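Local coordinates for protein DyP2 (Amycolatopsis sp. ATCC 39116, PDB 4G2C) that probably acts as a dye-decolourising peroxidase that binds heme and manganese, with a likely role in oxidising dyes and lignin-related compounds, at residues Asp65-Leu70 / Gly402-Ala407; Glu213-Val218 / Pro471-Met476; Met307-Phe312 / Asp441-Gln446. All blocks are in the same frame, centred on the assembly; numbering follows the deposited sequence.

Strand 66-74 of the N-terminal sheet opens contact 1 and waits 332 residues for its partner. In between, the turn 213-218 opens contact 2 and the end of helix 303-309 opens contact 3. Residues 402-407 then close contact 1 by packing the second sheet against the first. The loop 441-446 closes contact 3, and 471-476, at the start of strand 474-484, closes contact 2 last. Contact 3 is thus nested inside contact 2, and contact 1 crosses both. All three touch the heme. Contacts 2 and 3 also meet directly, with Y217 against R311 and V474 against V443, while H214 of contact 2 packs on G402 of contact 1.

Contact 1. Residues Asp65-Leu70 / Gly402-Ala407; sequences DRLTVL and GLLFMA. With HEM (protoporphyrin IX containing Fe), chain C; ACT (acetate ion), chain T.
In the core between the two antiparallel sheets, L67 and V69 of strand 66-74 meet L404 and M406 of strand 402-409. Both main pairs come tip to tip: L67 CD2 is 3.5 Å from M406 CE, a little tighter than usual carbon contact, and V69 CG2 lies 4.0 Å from L404 CD1. M406 runs straight to the sulfur, then bends (chi3 -91°), which turns CE onto the leucine methyl. The segments cross at 71° with their axes 11.3 Å apart, so this is face packing of two sheet layers. It is the arrangement of the DyP fold, in which two ferredoxin-like halves stack sheet on sheet. F273 of strand 267-278 packs on V69 and L404, and F271 on M406. The alternate residues of strand 402-409 serve the heme: F405 CE1 is 3.4 Å from heme C2C, the heme methyl CMC sits over one face of the F405 ring, and L403 CD2 touches heme C3B at 3.9 Å. R66 NH1 donates at 3.2 Å to O of an acetate probably from the crystallisation liquor. Within the first sheet, D65 and R66 face D172 of the adjoining strand 166-172 in a classic beta bulge.

Contact 2. Residues Glu213-Val218 / Pro471-Met476; sequences EHFGYV and PQAVTM. With HEM (protoporphyrin IX containing Fe), chain C.
F215 puts the edge of its ring against V474 and A473. Its CZ is 3.8 Å from V474 CG2, and A473 O lies near the ring plane at that edge. V474 CG2 is shared: 3.7 Å away it touches the heme vinyl carbon CBB, linking the phenyl edge to the porphyrin rim. One layer out is E213, whose side chain folds back over its own turn, with CG between the backbone N and the carbonyl carbon (chi1 53°). OE1 accepts from Y217 N at 2.7 Å, nearly in line with its C-O bond. OE2 takes F215 N from above the carboxylate plane at 2.5 Å, so short that the exact geometry is doubtful, and lies 3.5 Å from heme CMB. Q278 gives OE2 a further hydrogen bond. With an alanine in place of E213, Y217 N and the Q278 amide would probably lose their carboxylate partner and the turn presenting the phenyl ring could shift. The backbone here is a type I turn, closed by G216 N to E213 O at 2.9 Å. Q472 NE2 holds V474 O at 2.8 Å. F283 stacks on F215, and Y217 OH makes a weak bond to E287 of the manganese site. From G216 through D219 the chain spells the start of the GXXDG signature of DyP peroxidases, whose aspartate lies on the distal side of the heme in relatives.

Contact 3. Residues Met307-Phe312 / Asp441-Gln446; sequences MLVGRF and DPVIGQ. With HEM (protoporphyrin IX containing Fe), chain C.
At the C-terminal end of helix 303-309, L308 and V309 rest on the turn P442-V443 in the wall of the heme pocket. Much of the touching is done by a backbone carbonyl: L308 O lies 3.5 Å from P442 CG and 3.6 Å from V443 CG2. The L308 side chain passes slantwise over the proline, its CD2 4.2 Å from P442 CB, and is backed by F283 and L290 of helix 280-293. V309 has its CG1 anti to the backbone N (chi1 169°), which brings V309 CG1 to 3.8 Å from heme CMA. Its other branch, CG2, is left to meet V443 CG2. The partner loop opens with an Asx turn at D441. D441 OD1 grips two backbone N-H groups, V443 N at 2.7 Å and I444 N at 3.0 Å, the second from well above the carboxylate plane. This double grip fixes the turn so that I444 CG2 lies over the porphyrin, 3.5 Å from heme CHC, on the face opposite F405. The other oxygen, D441 OD2, bonds to H350 ND1, consistent with the aspartate-histidine pair on the proximal side of the heme in DyP peroxidases. Past the helix the chain turns at G310, which has positive phi, and R311 extends toward a heme propionate: NE is 3.8 Å from heme O1A, while NH1 is bonded to the carbonyls of G315 and G331.

Contact 1. Residues Asp65-Leu70 / Gly402-Ala407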
loop_
_atom_site.group_PDB
_atom_site.type_symbol
_atom_site.label_atom_id
_atom_site.label_comp_id
_atom_site.label_asym_id
_atom_site.label_seq_id
_atom_site.Cartn_x
_atom_site.Cartn_y
_atom_site.Cartn_z
ATOM N N ASP A 65 -6.724 -10.581 -6.746
ATOM C CA ASP A 65 -5.587 -11.443 -7.089
ATOM C C ASP A 65 -5.326 -11.365 -8.584
ATOM O O ASP A 65 -4.227 -11.612 -9.054
ATOM C CB ASP A 65 -5.860 -12.894 -6.674
ATOM C CG ASP A 65 -5.989 -13.060 -5.168
ATOM O OD1 ASP A 65 -5.313 -12.321 -4.412
ATOM O OD2 ASP A 65 -6.763 -13.933 -4.733
ATOM N N ARG A 66 -6.370 -11.032 -9.327
ATOM C CA ARG A 66 -6.242 -10.676 -10.727
ATOM C C ARG A 66 -6.735 -9.257 -10.792
ATOM O O ARG A 66 -7.851 -8.969 -10.367
ATOM C CB ARG A 66 -7.115 -11.579 -11.609
ATOM C CG ARG A 66 -6.577 -12.997 -11.776
ATOM C CD ARG A 66 -5.180 -12.966 -12.386
ATOM N NE ARG A 66 -4.804 -14.254 -12.959
ATOM C CZ ARG A 66 -4.648 -14.478 -14.262
ATOM N NH1 ARG A 66 -4.821 -13.490 -15.140
ATOM N NH2 ARG A 66 -4.311 -15.694 -14.686
ATOM N N LEU A 67 -5.895 -8.370 -11.300
ATOM C CA LEU A 67 -6.225 -6.957 -11.353
ATOM C C LEU A 67 -5.823 -6.356 -12.688
ATOM O O LEU A 67 -4.688 -6.513 -13.139
ATOM C CB LEU A 67 -5.518 -6.206 -10.221
ATOM C CG LEU A 67 -5.584 -4.681 -10.275
ATOM C CD1 LEU A 67 -7.006 -4.209 -10.004
ATOM C CD2 LEU A 67 -4.614 -4.083 -9.271
ATOM N N THR A 68 -6.771 -5.670 -13.313
ATOM C CA THR A 68 -6.495 -4.873 -14.501
ATOM C C THR A 68 -6.579 -3.400 -14.125
ATOM O O THR A 68 -7.549 -2.986 -13.504
ATOM C CB THR A 68 -7.512 -5.186 -15.635
ATOM O OG1 THR A 68 -7.074 -6.342 -16.363
ATOM C CG2 THR A 68 -7.641 -4.002 -16.597
ATOM N N VAL A 69 -5.545 -2.629 -14.466
ATOM C CA VAL A 69 -5.503 -1.189 -14.203
ATOM C C VAL A 69 -5.551 -0.444 -15.529
ATOM O O VAL A 69 -4.760 -0.734 -16.426
ATOM C CB VAL A 69 -4.189 -0.766 -13.507
ATOM C CG1 VAL A 69 -4.230 0.699 -13.147
ATOM C CG2 VAL A 69 -3.911 -1.624 -12.264
ATOM N N LEU A 70 -6.464 0.518 -15.645
ATOM C CA LEU A 70 -6.641 1.283 -16.877
ATOM C C LEU A 70 -6.533 2.772 -16.594
ATOM O O LEU A 70 -7.308 3.314 -15.813
ATOM C CB LEU A 70 -7.997 0.972 -17.508
ATOM C CG LEU A 70 -8.263 -0.461 -17.996
ATOM C CD1 LEU A 70 -9.692 -0.576 -18.512
ATOM C CD2 LEU A 70 -7.263 -0.882 -19.078
ATOM N N GLY A 402 7.475 -6.630 -9.901
ATOM C CA GLY A 402 7.527 -5.671 -8.820
ATOM C C GLY A 402 6.182 -5.397 -8.207
ATOM O O GLY A 402 5.300 -6.272 -8.199
ATOM N N LEU A 403 6.015 -4.181 -7.691
ATOM C CA LEU A 403 4.793 -3.858 -6.973
ATOM C C LEU A 403 4.023 -2.705 -7.580
ATOM O O LEU A 403 4.562 -1.619 -7.790
ATOM C CB LEU A 403 5.082 -3.566 -5.485
ATOM C CG LEU A 403 3.887 -3.208 -4.576
ATOM C CD1 LEU A 403 2.933 -4.394 -4.376
ATOM C CD2 LEU A 403 4.378 -2.692 -3.211
ATOM N N LEU A 404 2.743 -2.945 -7.836
ATOM C CA LEU A 404 1.839 -1.862 -8.147
ATOM C C LEU A 404 1.431 -1.293 -6.788
ATOM O O LEU A 404 0.458 -1.736 -6.191
ATOM C CB LEU A 404 0.623 -2.357 -8.945
ATOM C CG LEU A 404 0.816 -2.950 -10.352
ATOM C CD1 LEU A 404 -0.532 -3.353 -10.946
ATOM C CD2 LEU A 404 1.519 -1.989 -11.290
ATOM N N PHE A 405 2.213 -0.352 -6.268
ATOM C CA PHE A 405 1.908 0.190 -4.949
ATOM C C PHE A 405 0.634 1.022 -4.999
ATOM O O PHE A 405 0.497 1.914 -5.830
ATOM C CB PHE A 405 3.075 1.021 -4.395
ATOM C CG PHE A 405 2.780 1.648 -3.049
ATOM C CD1 PHE A 405 2.981 0.934 -1.875
ATOM C CD2 PHE A 405 2.271 2.940 -2.965
ATOM C CE1 PHE A 405 2.696 1.496 -0.639
ATOM C CE2 PHE A 405 1.986 3.512 -1.733
ATOM C CZ PHE A 405 2.201 2.791 -0.565
ATOM N N MET A 406 -0.313 0.723 -4.122
ATOM C CA MET A 406 -1.547 1.510 -4.050
ATOM C C MET A 406 -1.910 1.795 -2.601
ATOM O O MET A 406 -1.685 0.950 -1.737
ATOM C CB MET A 406 -2.684 0.774 -4.769
ATOM C CG MET A 406 -2.448 0.649 -6.270
ATOM S SD MET A 406 -3.761 -0.198 -7.146
ATOM C CE MET A 406 -3.122 -1.877 -7.065
ATOM N N ALA A 407 -2.464 2.982 -2.331
ATOM C CA ALA A 407 -2.903 3.338 -0.975
ATOM C C ALA A 407 -3.982 4.412 -0.991
ATOM O O ALA A 407 -4.002 5.264 -1.873
ATOM C CB ALA A 407 -1.722 3.793 -0.125
HETATM C CHA HEM C . 4.922 -3.352 5.328
HETATM C CHB HEM C . 7.434 -4.611 1.362
HETATM C CHC HEM C . 6.621 -0.247 -0.611
HETATM C CHD HEM C . 4.825 1.238 3.630
HETATM C C1A HEM C . 5.657 -4.081 4.424
HETATM C C2A HEM C . 6.064 -5.461 4.595
HETATM C C3A HEM C . 6.750 -5.801 3.497
HETATM C C4A HEM C . 6.800 -4.660 2.599
HETATM C CMA HEM C . 7.390 -7.170 3.212
HETATM C CAA HEM C . 5.738 -6.342 5.833
HETATM C CBA HEM C . 4.346 -6.960 5.665
HETATM C CGA HEM C . 3.253 -6.035 6.148
HETATM O O1A HEM C . 3.295 -5.571 7.302
HETATM O O2A HEM C . 2.312 -5.747 5.380
HETATM C C1B HEM C . 7.456 -3.551 0.467
HETATM C C2B HEM C . 8.068 -3.513 -0.860
HETATM C C3B HEM C . 7.830 -2.297 -1.390
HETATM C C4B HEM C . 7.054 -1.537 -0.441
HETATM C CMB HEM C . 8.867 -4.674 -1.505
HETATM C CAB HEM C . 8.236 -1.734 -2.771
HETATM C CBB HEM C . 8.553 -2.550 -3.779
HETATM C C1C HEM C . 6.135 0.557 0.396
HETATM C C2C HEM C . 5.957 1.998 0.325
HETATM C C3C HEM C . 5.442 2.399 1.499
HETATM C C4C HEM C . 5.288 1.229 2.341
HETATM C CMC HEM C . 6.269 2.894 -0.908
HETATM C CAC HEM C . 5.107 3.845 1.936
HETATM C CBC HEM C . 5.664 4.906 1.332
HETATM C C1D HEM C . 4.633 0.145 4.448
HETATM C C2D HEM C . 3.927 0.191 5.701
HETATM C C3D HEM C . 3.953 -1.245 6.201
HETATM C C4D HEM C . 4.675 -2.006 5.231
HETATM C CMD HEM C . 3.281 1.421 6.361
HETATM C CAD HEM C . 3.379 -1.791 7.493
HETATM C CBD HEM C . 4.359 -1.335 8.556
HETATM C CGD HEM C . 3.718 -1.742 9.854
HETATM O O1D HEM C . 2.562 -1.307 10.098
HETATM O O2D HEM C . 4.357 -2.534 10.598
HETATM N NA HEM C . 6.108 -3.629 3.206
HETATM N NB HEM C . 6.849 -2.327 0.674
HETATM N NC HEM C . 5.718 0.121 1.644
HETATM N ND HEM C . 5.053 -1.159 4.213
HETATM FE FE HEM C . 6.135 -1.747 2.463
HETATM C C ACT T . -5.625 -9.979 -14.926
HETATM O O ACT T . -6.549 -10.780 -15.241
HETATM O OXT ACT T . -4.858 -10.303 -13.976
HETATM C CH3 ACT T . -5.444 -8.684 -15.651
#

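Contact 2. Residues Glu213-Val218 / Pro471-Met476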
loop_
_atom_site.group_PDB
_atom_site.type_symbol
_atom_site.label_atom_id
_atom_site.label_comp_id
_atom_site.label_asym_id
_atom_site.label_seq_id
_atom_site.Cartn_x
_atom_site.Cartn_y
_atom_site.Cartn_z
ATOM N N GLU A 213 5.345 -10.320 -1.598
ATOM C CA GLU A 213 5.877 -9.521 -2.708
ATOM C C GLU A 213 7.094 -10.224 -3.320
ATOM O O GLU A 213 7.499 -11.286 -2.845
ATOM C CB GLU A 213 6.194 -8.091 -2.281
ATOM C CG GLU A 213 7.085 -8.005 -1.063
ATOM C CD GLU A 213 8.469 -8.566 -1.325
ATOM O OE1 GLU A 213 8.897 -9.461 -0.562
ATOM O OE2 GLU A 213 9.128 -8.107 -2.297
ATOM N N HIS A 214 7.671 -9.648 -4.366
ATOM C CA HIS A 214 8.669 -10.385 -5.155
ATOM C C HIS A 214 9.960 -10.765 -4.434
ATOM O O HIS A 214 10.613 -11.727 -4.823
ATOM C CB HIS A 214 8.923 -9.720 -6.510
ATOM C CG HIS A 214 7.827 -9.985 -7.501
ATOM N ND1 HIS A 214 7.634 -11.221 -8.080
ATOM C CD2 HIS A 214 6.834 -9.190 -7.972
ATOM C CE1 HIS A 214 6.580 -11.174 -8.879
ATOM N NE2 HIS A 214 6.075 -9.953 -8.828
ATOM N N PHE A 215 10.309 -10.055 -3.363
ATOM C CA PHE A 215 11.515 -10.412 -2.618
ATOM C C PHE A 215 11.295 -11.661 -1.773
ATOM O O PHE A 215 12.250 -12.183 -1.174
ATOM C CB PHE A 215 12.004 -9.263 -1.727
ATOM C CG PHE A 215 12.412 -8.029 -2.486
ATOM C CD1 PHE A 215 12.876 -8.115 -3.786
ATOM C CD2 PHE A 215 12.320 -6.782 -1.896
ATOM C CE1 PHE A 215 13.254 -6.964 -4.485
ATOM C CE2 PHE A 215 12.696 -5.635 -2.581
ATOM C CZ PHE A 215 13.165 -5.732 -3.882
ATOM N N GLY A 216 10.046 -12.125 -1.725
ATOM C CA GLY A 216 9.682 -13.328 -0.991
ATOM C C GLY A 216 9.008 -13.121 0.366
ATOM O O GLY A 216 8.693 -14.082 1.078
ATOM N N TYR A 217 8.758 -11.868 0.734
ATOM C CA TYR A 217 8.283 -11.594 2.093
ATOM C C TYR A 217 6.768 -11.387 2.134
ATOM O O TYR A 217 6.203 -10.712 1.276
ATOM C CB TYR A 217 8.987 -10.372 2.686
ATOM C CG TYR A 217 10.463 -10.542 2.886
ATOM C CD1 TYR A 217 11.335 -10.543 1.798
ATOM C CD2 TYR A 217 11.001 -10.690 4.167
ATOM C CE1 TYR A 217 12.696 -10.689 1.971
ATOM C CE2 TYR A 217 12.375 -10.845 4.352
ATOM C CZ TYR A 217 13.212 -10.841 3.250
ATOM O OH TYR A 217 14.571 -11.001 3.410
ATOM N N VAL A 218 6.129 -11.975 3.138
ATOM C CA VAL A 218 4.731 -11.701 3.413
ATOM C C VAL A 218 4.505 -10.189 3.357
ATOM O O VAL A 218 5.201 -9.424 4.000
ATOM C CB VAL A 218 4.309 -12.241 4.793
ATOM C CG1 VAL A 218 2.868 -11.828 5.107
ATOM C CG2 VAL A 218 4.433 -13.750 4.833
ATOM N N PRO A 471 22.308 -1.749 -1.736
ATOM C CA PRO A 471 21.993 -1.157 -3.040
ATOM C C PRO A 471 20.481 -0.960 -3.188
ATOM O O PRO A 471 19.721 -1.754 -2.621
ATOM C CB PRO A 471 22.510 -2.213 -4.035
ATOM C CG PRO A 471 22.479 -3.519 -3.261
ATOM C CD PRO A 471 22.900 -3.096 -1.857
ATOM N N GLN A 472 20.064 0.086 -3.907
ATOM C CA GLN A 472 18.649 0.348 -4.164
ATOM C C GLN A 472 18.107 -0.654 -5.183
ATOM O O GLN A 472 18.502 -0.632 -6.353
ATOM C CB GLN A 472 18.443 1.782 -4.681
ATOM C CG GLN A 472 16.981 2.252 -4.673
ATOM C CD GLN A 472 16.740 3.590 -5.411
ATOM O OE1 GLN A 472 17.447 4.587 -5.210
ATOM N NE2 GLN A 472 15.728 3.603 -6.262
ATOM N N ALA A 473 17.201 -1.528 -4.742
ATOM C CA ALA A 473 16.667 -2.586 -5.608
ATOM C C ALA A 473 15.227 -2.330 -6.039
ATOM O O ALA A 473 14.610 -3.163 -6.713
ATOM C CB ALA A 473 16.793 -3.963 -4.932
ATOM N N VAL A 474 14.690 -1.187 -5.632
ATOM C CA VAL A 474 13.341 -0.802 -6.019
ATOM C C VAL A 474 13.373 0.483 -6.837
ATOM O O VAL A 474 13.964 1.486 -6.420
ATOM C CB VAL A 474 12.429 -0.644 -4.789
ATOM C CG1 VAL A 474 11.116 0.053 -5.166
ATOM C CG2 VAL A 474 12.184 -2.019 -4.127
ATOM N N THR A 475 12.752 0.448 -8.010
ATOM C CA THR A 475 12.761 1.609 -8.894
ATOM C C THR A 475 11.366 2.104 -9.241
ATOM O O THR A 475 10.540 1.356 -9.767
ATOM C CB THR A 475 13.514 1.312 -10.221
ATOM O OG1 THR A 475 14.795 0.740 -9.931
ATOM C CG2 THR A 475 13.705 2.590 -11.038
ATOM N N MET A 476 11.119 3.379 -8.960
ATOM C CA MET A 476 9.852 4.027 -9.299
ATOM C C MET A 476 9.774 4.234 -10.815
ATOM O O MET A 476 10.609 4.941 -11.391
ATOM C CB MET A 476 9.752 5.370 -8.557
ATOM C CG MET A 476 8.772 6.393 -9.126
ATOM S SD MET A 476 7.082 5.805 -9.041
ATOM C CE MET A 476 6.187 7.323 -9.378
HETATM C CHA HEM C . 4.922 -3.352 5.328
HETATM C CHB HEM C . 7.434 -4.611 1.362
HETATM C CHC HEM C . 6.621 -0.247 -0.611
HETATM C CHD HEM C . 4.825 1.238 3.630
HETATM C C1A HEM C . 5.657 -4.081 4.424
HETATM C C2A HEM C . 6.064 -5.461 4.595
HETATM C C3A HEM C . 6.750 -5.801 3.497
HETATM C C4A HEM C . 6.800 -4.660 2.599
HETATM C CMA HEM C . 7.390 -7.170 3.212
HETATM C CAA HEM C . 5.738 -6.342 5.833
HETATM C CBA HEM C . 4.346 -6.960 5.665
HETATM C CGA HEM C . 3.253 -6.035 6.148
HETATM O O1A HEM C . 3.295 -5.571 7.302
HETATM O O2A HEM C . 2.312 -5.747 5.380
HETATM C C1B HEM C . 7.456 -3.551 0.467
HETATM C C2B HEM C . 8.068 -3.513 -0.860
HETATM C C3B HEM C . 7.830 -2.297 -1.390
HETATM C C4B HEM C . 7.054 -1.537 -0.441
HETATM C CMB HEM C . 8.867 -4.674 -1.505
HETATM C CAB HEM C . 8.236 -1.734 -2.771
HETATM C CBB HEM C . 8.553 -2.550 -3.779
HETATM C C1C HEM C . 6.135 0.557 0.396
HETATM C C2C HEM C . 5.957 1.998 0.325
HETATM C C3C HEM C . 5.442 2.399 1.499
HETATM C C4C HEM C . 5.288 1.229 2.341
HETATM C CMC HEM C . 6.269 2.894 -0.908
HETATM C CAC HEM C . 5.107 3.845 1.936
HETATM C CBC HEM C . 5.664 4.906 1.332
HETATM C C1D HEM C . 4.633 0.145 4.448
HETATM C C2D HEM C . 3.927 0.191 5.701
HETATM C C3D HEM C . 3.953 -1.245 6.201
HETATM C C4D HEM C . 4.675 -2.006 5.231
HETATM C CMD HEM C . 3.281 1.421 6.361
HETATM C CAD HEM C . 3.379 -1.791 7.493
HETATM C CBD HEM C . 4.359 -1.335 8.556
HETATM C CGD HEM C . 3.718 -1.742 9.854
HETATM O O1D HEM C . 2.562 -1.307 10.098
HETATM O O2D HEM C . 4.357 -2.534 10.598
HETATM N NA HEM C . 6.108 -3.629 3.206
HETATM N NB HEM C . 6.849 -2.327 0.674
HETATM N NC HEM C . 5.718 0.121 1.644
HETATM N ND HEM C . 5.053 -1.159 4.213
HETATM FE FE HEM C . 6.135 -1.747 2.463
#

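Contact 3. Residues Met307-Phe312 / Asp441-Gln446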
loop_
_atom_site.group_PDB
_atom_site.type_symbol
_atom_site.label_atom_id
_atom_site.label_comp_id
_atom_site.label_asym_id
_atom_site.label_seq_id
_atom_site.Cartn_x
_atom_site.Cartn_y
_atom_site.Cartn_z
ATOM N N MET A 307 16.605 -8.200 8.619
ATOM C CA MET A 307 17.089 -6.897 9.091
ATOM C C MET A 307 16.700 -5.775 8.143
ATOM O O MET A 307 16.520 -4.633 8.570
ATOM C CB MET A 307 18.610 -6.890 9.280
ATOM C CG MET A 307 19.127 -7.652 10.488
ATOM S SD MET A 307 20.950 -7.766 10.492
ATOM C CE MET A 307 21.206 -9.019 11.750
ATOM N N LEU A 308 16.584 -6.096 6.855
ATOM C CA LEU A 308 16.240 -5.105 5.844
ATOM C C LEU A 308 14.744 -4.808 5.880
ATOM O O LEU A 308 14.311 -3.680 5.655
ATOM C CB LEU A 308 16.605 -5.611 4.438
ATOM C CG LEU A 308 18.059 -6.030 4.224
ATOM C CD1 LEU A 308 18.277 -6.629 2.813
ATOM C CD2 LEU A 308 18.958 -4.848 4.485
ATOM N N VAL A 309 13.958 -5.841 6.143
ATOM C CA VAL A 309 12.512 -5.727 6.072
ATOM C C VAL A 309 11.857 -5.512 7.455
ATOM O O VAL A 309 10.924 -4.730 7.583
ATOM C CB VAL A 309 11.934 -6.966 5.382
ATOM C CG1 VAL A 309 10.420 -6.995 5.528
ATOM C CG2 VAL A 309 12.365 -6.965 3.905
ATOM N N GLY A 310 12.371 -6.197 8.478
ATOM C CA GLY A 310 11.815 -6.104 9.813
ATOM C C GLY A 310 11.002 -7.339 10.129
ATOM O O GLY A 310 10.482 -7.500 11.234
ATOM N N ARG A 311 10.862 -8.196 9.121
ATOM C CA ARG A 311 10.266 -9.516 9.287
ATOM C C ARG A 311 11.053 -10.512 8.437
ATOM O O ARG A 311 11.657 -10.138 7.441
ATOM C CB ARG A 311 8.813 -9.535 8.826
ATOM C CG ARG A 311 7.817 -8.669 9.582
ATOM C CD ARG A 311 6.427 -8.721 8.866
ATOM N NE ARG A 311 5.390 -7.900 9.500
ATOM C CZ ARG A 311 4.474 -8.355 10.356
ATOM N NH1 ARG A 311 4.436 -9.652 10.686
ATOM N NH2 ARG A 311 3.580 -7.514 10.872
ATOM N N PHE A 312 11.054 -11.775 8.839
ATOM C CA PHE A 312 11.520 -12.857 7.976
ATOM C C PHE A 312 10.524 -13.065 6.833
ATOM O O PHE A 312 9.397 -12.569 6.866
ATOM C CB PHE A 312 11.680 -14.156 8.783
ATOM C CG PHE A 312 12.751 -14.075 9.823
ATOM C CD1 PHE A 312 14.067 -14.373 9.506
ATOM C CD2 PHE A 312 12.456 -13.651 11.111
ATOM C CE1 PHE A 312 15.058 -14.283 10.462
ATOM C CE2 PHE A 312 13.441 -13.550 12.066
ATOM C CZ PHE A 312 14.746 -13.868 11.743
ATOM N N ASP A 441 15.703 3.965 4.752
ATOM C CA ASP A 441 15.011 2.714 4.505
ATOM C C ASP A 441 15.707 2.021 3.328
ATOM O O ASP A 441 15.858 2.606 2.246
ATOM C CB ASP A 441 13.534 3.008 4.195
ATOM C CG ASP A 441 12.705 1.749 4.017
ATOM O OD1 ASP A 441 13.141 0.825 3.289
ATOM O OD2 ASP A 441 11.606 1.685 4.605
ATOM N N PRO A 442 16.157 0.779 3.536
ATOM C CA PRO A 442 16.903 0.058 2.496
ATOM C C PRO A 442 15.997 -0.484 1.385
ATOM O O PRO A 442 16.458 -0.712 0.265
ATOM C CB PRO A 442 17.513 -1.114 3.271
ATOM C CG PRO A 442 16.556 -1.364 4.384
ATOM C CD PRO A 442 16.047 0.002 4.783
ATOM N N VAL A 443 14.725 -0.699 1.692
ATOM C CA VAL A 443 13.812 -1.261 0.705
ATOM C C VAL A 443 13.226 -0.208 -0.230
ATOM O O VAL A 443 13.124 -0.433 -1.441
ATOM C CB VAL A 443 12.654 -2.042 1.343
ATOM C CG1 VAL A 443 11.805 -2.652 0.251
ATOM C CG2 VAL A 443 13.185 -3.131 2.280
ATOM N N ILE A 444 12.823 0.933 0.320
ATOM C CA ILE A 444 12.197 1.966 -0.506
ATOM C C ILE A 444 12.835 3.347 -0.414
ATOM O O ILE A 444 12.346 4.292 -1.033
ATOM C CB ILE A 444 10.700 2.124 -0.168
ATOM C CG1 ILE A 444 10.528 2.591 1.285
ATOM C CG2 ILE A 444 9.961 0.832 -0.447
ATOM C CD1 ILE A 444 9.122 3.087 1.616
ATOM N N GLY A 445 13.895 3.474 0.381
ATOM C CA GLY A 445 14.565 4.757 0.550
ATOM C C GLY A 445 15.151 5.310 -0.746
ATOM O O GLY A 445 15.778 4.569 -1.523
ATOM N N GLN A 446 14.952 6.612 -0.977
ATOM C CA GLN A 446 15.424 7.263 -2.197
ATOM C C GLN A 446 16.384 8.406 -1.889
ATOM O O GLN A 446 16.261 9.087 -0.868
ATOM C CB GLN A 446 14.243 7.729 -3.066
ATOM C CG GLN A 446 13.442 6.555 -3.612
ATOM C CD GLN A 446 12.390 6.918 -4.676
ATOM O OE1 GLN A 446 12.163 6.139 -5.598
ATOM N NE2 GLN A 446 11.732 8.068 -4.532
HETATM C CHA HEM C . 4.922 -3.352 5.328
HETATM C CHB HEM C . 7.434 -4.611 1.362
HETATM C CHC HEM C . 6.621 -0.247 -0.611
HETATM C CHD HEM C . 4.825 1.238 3.630
HETATM C C1A HEM C . 5.657 -4.081 4.424
HETATM C C2A HEM C . 6.064 -5.461 4.595
HETATM C C3A HEM C . 6.750 -5.801 3.497
HETATM C C4A HEM C . 6.800 -4.660 2.599
HETATM C CMA HEM C . 7.390 -7.170 3.212
HETATM C CAA HEM C . 5.738 -6.342 5.833
HETATM C CBA HEM C . 4.346 -6.960 5.665
HETATM C CGA HEM C . 3.253 -6.035 6.148
HETATM O O1A HEM C . 3.295 -5.571 7.302
HETATM O O2A HEM C . 2.312 -5.747 5.380
HETATM C C1B HEM C . 7.456 -3.551 0.467
HETATM C C2B HEM C . 8.068 -3.513 -0.860
HETATM C C3B HEM C . 7.830 -2.297 -1.390
HETATM C C4B HEM C . 7.054 -1.537 -0.441
HETATM C CMB HEM C . 8.867 -4.674 -1.505
HETATM C CAB HEM C . 8.236 -1.734 -2.771
HETATM C CBB HEM C . 8.553 -2.550 -3.779
HETATM C C1C HEM C . 6.135 0.557 0.396
HETATM C C2C HEM C . 5.957 1.998 0.325
HETATM C C3C HEM C . 5.442 2.399 1.499
HETATM C C4C HEM C . 5.288 1.229 2.341
HETATM C CMC HEM C . 6.269 2.894 -0.908
HETATM C CAC HEM C . 5.107 3.845 1.936
HETATM C CBC HEM C . 5.664 4.906 1.332
HETATM C C1D HEM C . 4.633 0.145 4.448
HETATM C C2D HEM C . 3.927 0.191 5.701
HETATM C C3D HEM C . 3.953 -1.245 6.201
HETATM C C4D HEM C . 4.675 -2.006 5.231
HETATM C CMD HEM C . 3.281 1.421 6.361
HETATM C CAD HEM C . 3.379 -1.791 7.493
HETATM C CBD HEM C . 4.359 -1.335 8.556
HETATM C CGD HEM C . 3.718 -1.742 9.854
HETATM O O1D HEM C . 2.562 -1.307 10.098
HETATM O O2D HEM C . 4.357 -2.534 10.598
HETATM N NA HEM C . 6.108 -3.629 3.206
HETATM N NB HEM C . 6.849 -2.327 0.674
HETATM N NC HEM C . 5.718 0.121 1.644
HETATM N ND HEM C . 5.053 -1.159 4.213
HETATM FE FE HEM C . 6.135 -1.747 2.463
#